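Local coordinates for uncharacterized protein Rv2277c (Mycobacterium tuberculosis, PDB 5VUG) that is uncharacterized but carries a TIM-barrel glycerophosphodiester phosphodiesterase domain, and so probably hydrolyses phosphodiester bonds, at residues P24-L29 and W43-V48. Residues are numbered along the deposited sequence; the frame is centred on the assembly and turned at random.
Sequences PENTVL and WLTVQV
The side-chain amide of Asn26 reaches across to Leu44 and Thr45 and pins the loop before helix 28-36 to strand 41-48, inside the first beta-alpha-beta unit of the TIM barrel (strand 12-16, helix 28-36, strand 41-48). The loop presents Asn26 from a type II turn, Pro24 to Thr27, braced by Thr27 OG1, which donates to Pro24 O at 2.8 Å and also caps the helix at Ala30 N, while Glu25 in the same turn forms salt bridges with Arg17 and Arg58. On Trp43 the backbone pairs with Ala15 of the neighbouring parallel strand, while the indole meets the rings of His16, Tyr154 and Phe249 and comes, at the nearest atoms, about 3 Å from a bound glycerol. Next comes Leu44, which meets the amide oxygen with its backbone and its side chain alike: Asn26 OD1 sits 3.5 Å from Leu44 CA and 4.0 Å from Leu44 CD2, and Leu56 of strand 54-56 touches both residues. At Thr45 the amide is gripped at both ends. Thr45 N gives an almost straight hydrogen bond (169°) to Asn26 OD1, 3.1 Å away, although it approaches from above the carbonyl plane, and Asn26 ND2 donates in turn to the Thr45 hydroxyl. Two bonds to one residue should fix the amide's rotation and tell its oxygen from its nitrogen, and they satisfy polar groups in a buried place. A chi1 of -35°, turned off the staggered position, swings the hydroxyl close to its own backbone N, on the side from which the amide comes; there Thr45 OG1 lies 3.1 Å from Asn26 ND2 and 16° out of the plane of the Asn26 amide.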
ATOM      1  N   PRO A  24      17.850 -18.875 -24.651  1.00 12.82           N
ATOM      2  CA  PRO A  24      16.384 -18.854 -24.794  1.00 12.23           C
ATOM      3  C   PRO A  24      15.670 -19.453 -23.593  1.00 12.28           C
ATOM      4  O   PRO A  24      15.946 -20.593 -23.201  1.00 13.49           O
ATOM      5  CB  PRO A  24      16.150 -19.684 -26.062  1.00 13.05           C
ATOM      6  CG  PRO A  24      17.386 -19.390 -26.894  1.00 12.67           C
ATOM      7  CD  PRO A  24      18.514 -19.339 -25.886  1.00 13.30           C
ATOM      8  N   GLU A  25      14.779 -18.677 -22.984  1.00 10.00           N
ATOM      9  CA  GLU A  25      14.179 -19.095 -21.725  1.00  9.51           C
ATOM     10  C   GLU A  25      13.382 -20.383 -21.901  1.00  9.39           C
ATOM     11  O   GLU A  25      12.827 -20.664 -22.965  1.00 12.08           O
ATOM     12  CB  GLU A  25      13.279 -17.993 -21.171  1.00 10.07           C
ATOM     13  CG  GLU A  25      12.128 -17.592 -22.091  1.00 11.08           C
ATOM     14  CD  GLU A  25      11.206 -16.608 -21.434  1.00 12.05           C
ATOM     15  OE1 GLU A  25      11.648 -15.479 -21.159  1.00 17.57           O
ATOM     16  OE2 GLU A  25      10.042 -16.967 -21.176  1.00 11.46           O
ATOM     17  N   ASN A  26      13.339 -21.184 -20.838  1.00  8.12           N
ATOM     18  CA  ASN A  26      12.487 -22.366 -20.811  1.00  9.04           C
ATOM     19  C   ASN A  26      12.813 -23.370 -21.927  1.00 11.45           C
ATOM     20  O   ASN A  26      11.924 -24.049 -22.447  1.00 11.36           O
ATOM     21  CB  ASN A  26      11.004 -21.981 -20.803  1.00 11.11           C
ATOM     22  CG  ASN A  26      10.550 -21.449 -19.456  1.00  9.76           C
ATOM     23  OD1 ASN A  26      10.876 -22.026 -18.407  1.00 11.30           O
ATOM     24  ND2 ASN A  26       9.782 -20.349 -19.471  1.00  9.52           N
ATOM     25  N   THR A  27      14.098 -23.498 -22.276  1.00 11.54           N
ATOM     26  CA  THR A  27      14.555 -24.518 -23.219  1.00  9.94           C
ATOM     27  C   THR A  27      15.570 -25.434 -22.545  1.00 10.48           C
ATOM     28  O   THR A  27      16.182 -25.074 -21.540  1.00 11.30           O
ATOM     29  CB  THR A  27      15.194 -23.911 -24.484  1.00 11.28           C
ATOM     30  OG1 THR A  27      16.368 -23.173 -24.120  1.00 12.84           O
ATOM     31  CG2 THR A  27      14.192 -23.003 -25.207  1.00 13.91           C
ATOM     32  N   VAL A  28      15.750 -26.631 -23.114  1.00 10.63           N
ATOM     33  CA  VAL A  28      16.761 -27.553 -22.589  1.00 11.66           C
ATOM     34  C   VAL A  28      18.164 -26.961 -22.720  1.00 12.89           C
ATOM     35  O   VAL A  28      18.994 -27.104 -21.812  1.00 12.71           O
ATOM     36  CB  VAL A  28      16.632 -28.951 -23.224  1.00 13.65           C
ATOM     37  CG1 VAL A  28      17.844 -29.837 -22.860  1.00 16.26           C
ATOM     38  CG2 VAL A  28      15.314 -29.602 -22.776  1.00 15.22           C
ATOM     39  N   LEU A  29      18.443 -26.254 -23.824  1.00 13.92           N
ATOM     40  CA  LEU A  29      19.736 -25.579 -23.948  1.00 13.73           C
ATOM     41  C   LEU A  29      19.986 -24.660 -22.758  1.00 12.18           C
ATOM     42  O   LEU A  29      21.060 -24.691 -22.144  1.00 13.80           O
ATOM     43  CB  LEU A  29      19.843 -24.809 -25.273  1.00 14.48           C
ATOM     44  CG  LEU A  29      21.174 -24.061 -25.475  1.00 14.91           C
ATOM     45  CD1 LEU A  29      22.322 -25.045 -25.556  1.00 18.42           C
ATOM     46  CD2 LEU A  29      21.165 -23.166 -26.715  1.00 18.17           C
ATOM     47  N   TRP A  43      14.008 -22.602 -12.058  1.00  7.66           N
ATOM     48  CA  TRP A  43      12.648 -22.070 -12.095  1.00  8.65           C
ATOM     49  C   TRP A  43      12.137 -22.164 -13.533  1.00  6.69           C
ATOM     50  O   TRP A  43      12.728 -21.575 -14.440  1.00  8.28           O
ATOM     51  CB  TRP A  43      12.657 -20.606 -11.632  1.00  9.93           C
ATOM     52  CG  TRP A  43      11.309 -19.922 -11.649  1.00  9.99           C
ATOM     53  CD1 TRP A  43      10.578 -19.537 -12.754  1.00  8.18           C
ATOM     54  CD2 TRP A  43      10.544 -19.522 -10.507  1.00  8.45           C
ATOM     55  NE1 TRP A  43       9.406 -18.932 -12.357  1.00 10.08           N
ATOM     56  CE2 TRP A  43       9.354 -18.916 -10.986  1.00 10.69           C
ATOM     57  CE3 TRP A  43      10.741 -19.624  -9.124  1.00  8.89           C
ATOM     58  CZ2 TRP A  43       8.369 -18.418 -10.129  1.00 12.44           C
ATOM     59  CZ3 TRP A  43       9.760 -19.129  -8.272  1.00  9.93           C
ATOM     60  CH2 TRP A  43       8.582 -18.538  -8.780  1.00 10.00           C
ATOM     61  N   LEU A  44      11.036 -22.881 -13.739  1.00  7.39           N
ATOM     62  CA  LEU A  44      10.545 -23.181 -15.078  1.00  8.72           C
ATOM     63  C   LEU A  44       9.064 -22.840 -15.157  1.00  8.04           C
ATOM     64  O   LEU A  44       8.320 -23.069 -14.195  1.00  9.42           O
ATOM     65  CB  LEU A  44      10.734 -24.674 -15.376  1.00  8.19           C
ATOM     66  CG  LEU A  44      12.160 -25.230 -15.246  1.00  9.52           C
ATOM     67  CD1 LEU A  44      12.168 -26.744 -15.356  1.00 10.96           C
ATOM     68  CD2 LEU A  44      13.098 -24.582 -16.285  1.00  9.70           C
ATOM     69  N   THR A  45       8.615 -22.316 -16.301  1.00  8.75           N
ATOM     70  CA  THR A  45       7.211 -21.946 -16.466  1.00  7.99           C
ATOM     71  C   THR A  45       6.511 -23.042 -17.257  1.00  8.88           C
ATOM     72  O   THR A  45       6.988 -23.427 -18.327  1.00 10.16           O
ATOM     73  CB  THR A  45       7.049 -20.620 -17.219  1.00  7.90           C
ATOM     74  OG1 THR A  45       8.112 -19.723 -16.885  1.00  9.91           O
ATOM     75  CG2 THR A  45       5.711 -19.998 -16.854  1.00 10.26           C
ATOM     76  N   VAL A  46       5.378 -23.532 -16.747  1.00  9.81           N
ATOM     77  CA  VAL A  46       4.746 -24.745 -17.266  1.00  9.59           C
ATOM     78  C   VAL A  46       3.338 -24.435 -17.776  1.00 10.12           C
ATOM     79  O   VAL A  46       2.550 -23.765 -17.094  1.00 11.15           O
ATOM     80  CB  VAL A  46       4.715 -25.865 -16.210  1.00 10.11           C
ATOM     81  CG1 VAL A  46       4.303 -27.181 -16.858  1.00 10.90           C
ATOM     82  CG2 VAL A  46       6.084 -25.987 -15.524  1.00 10.05           C
ATOM     83  N   GLN A  47       3.037 -24.910 -18.984  1.00 10.21           N
ATOM     84  CA  GLN A  47       1.696 -24.904 -19.570  1.00 10.75           C
ATOM     85  C   GLN A  47       1.420 -26.307 -20.105  1.00 11.71           C
ATOM     86  O   GLN A  47       2.273 -27.191 -20.023  1.00 15.40           O
ATOM     87  CB  GLN A  47       1.539 -23.790 -20.625  1.00 10.11           C
ATOM     88  CG  GLN A  47       1.741 -22.385 -20.035  1.00 11.80           C
ATOM     89  CD  GLN A  47       1.363 -21.282 -21.008  1.00 12.55           C
ATOM     90  OE1 GLN A  47       0.232 -21.239 -21.496  1.00 15.45           O
ATOM     91  NE2 GLN A  47       2.302 -20.383 -21.290  1.00 12.15           N
ATOM     92  N   VAL A  48       0.218 -26.553 -20.615  1.00 13.61           N
ATOM     93  CA  VAL A  48      -0.152 -27.895 -21.054  1.00 13.18           C
ATOM     94  C   VAL A  48      -0.645 -27.874 -22.500  1.00 14.15           C
ATOM     95  O   VAL A  48      -1.390 -26.974 -22.913  1.00 14.45           O
ATOM     96  CB  VAL A  48      -1.152 -28.577 -20.086  1.00 11.86           C
ATOM     97  CG1 VAL A  48      -2.500 -27.831 -20.024  1.00 14.51           C
ATOM     98  CG2 VAL A  48      -1.355 -30.037 -20.459  1.00 13.95           C
TER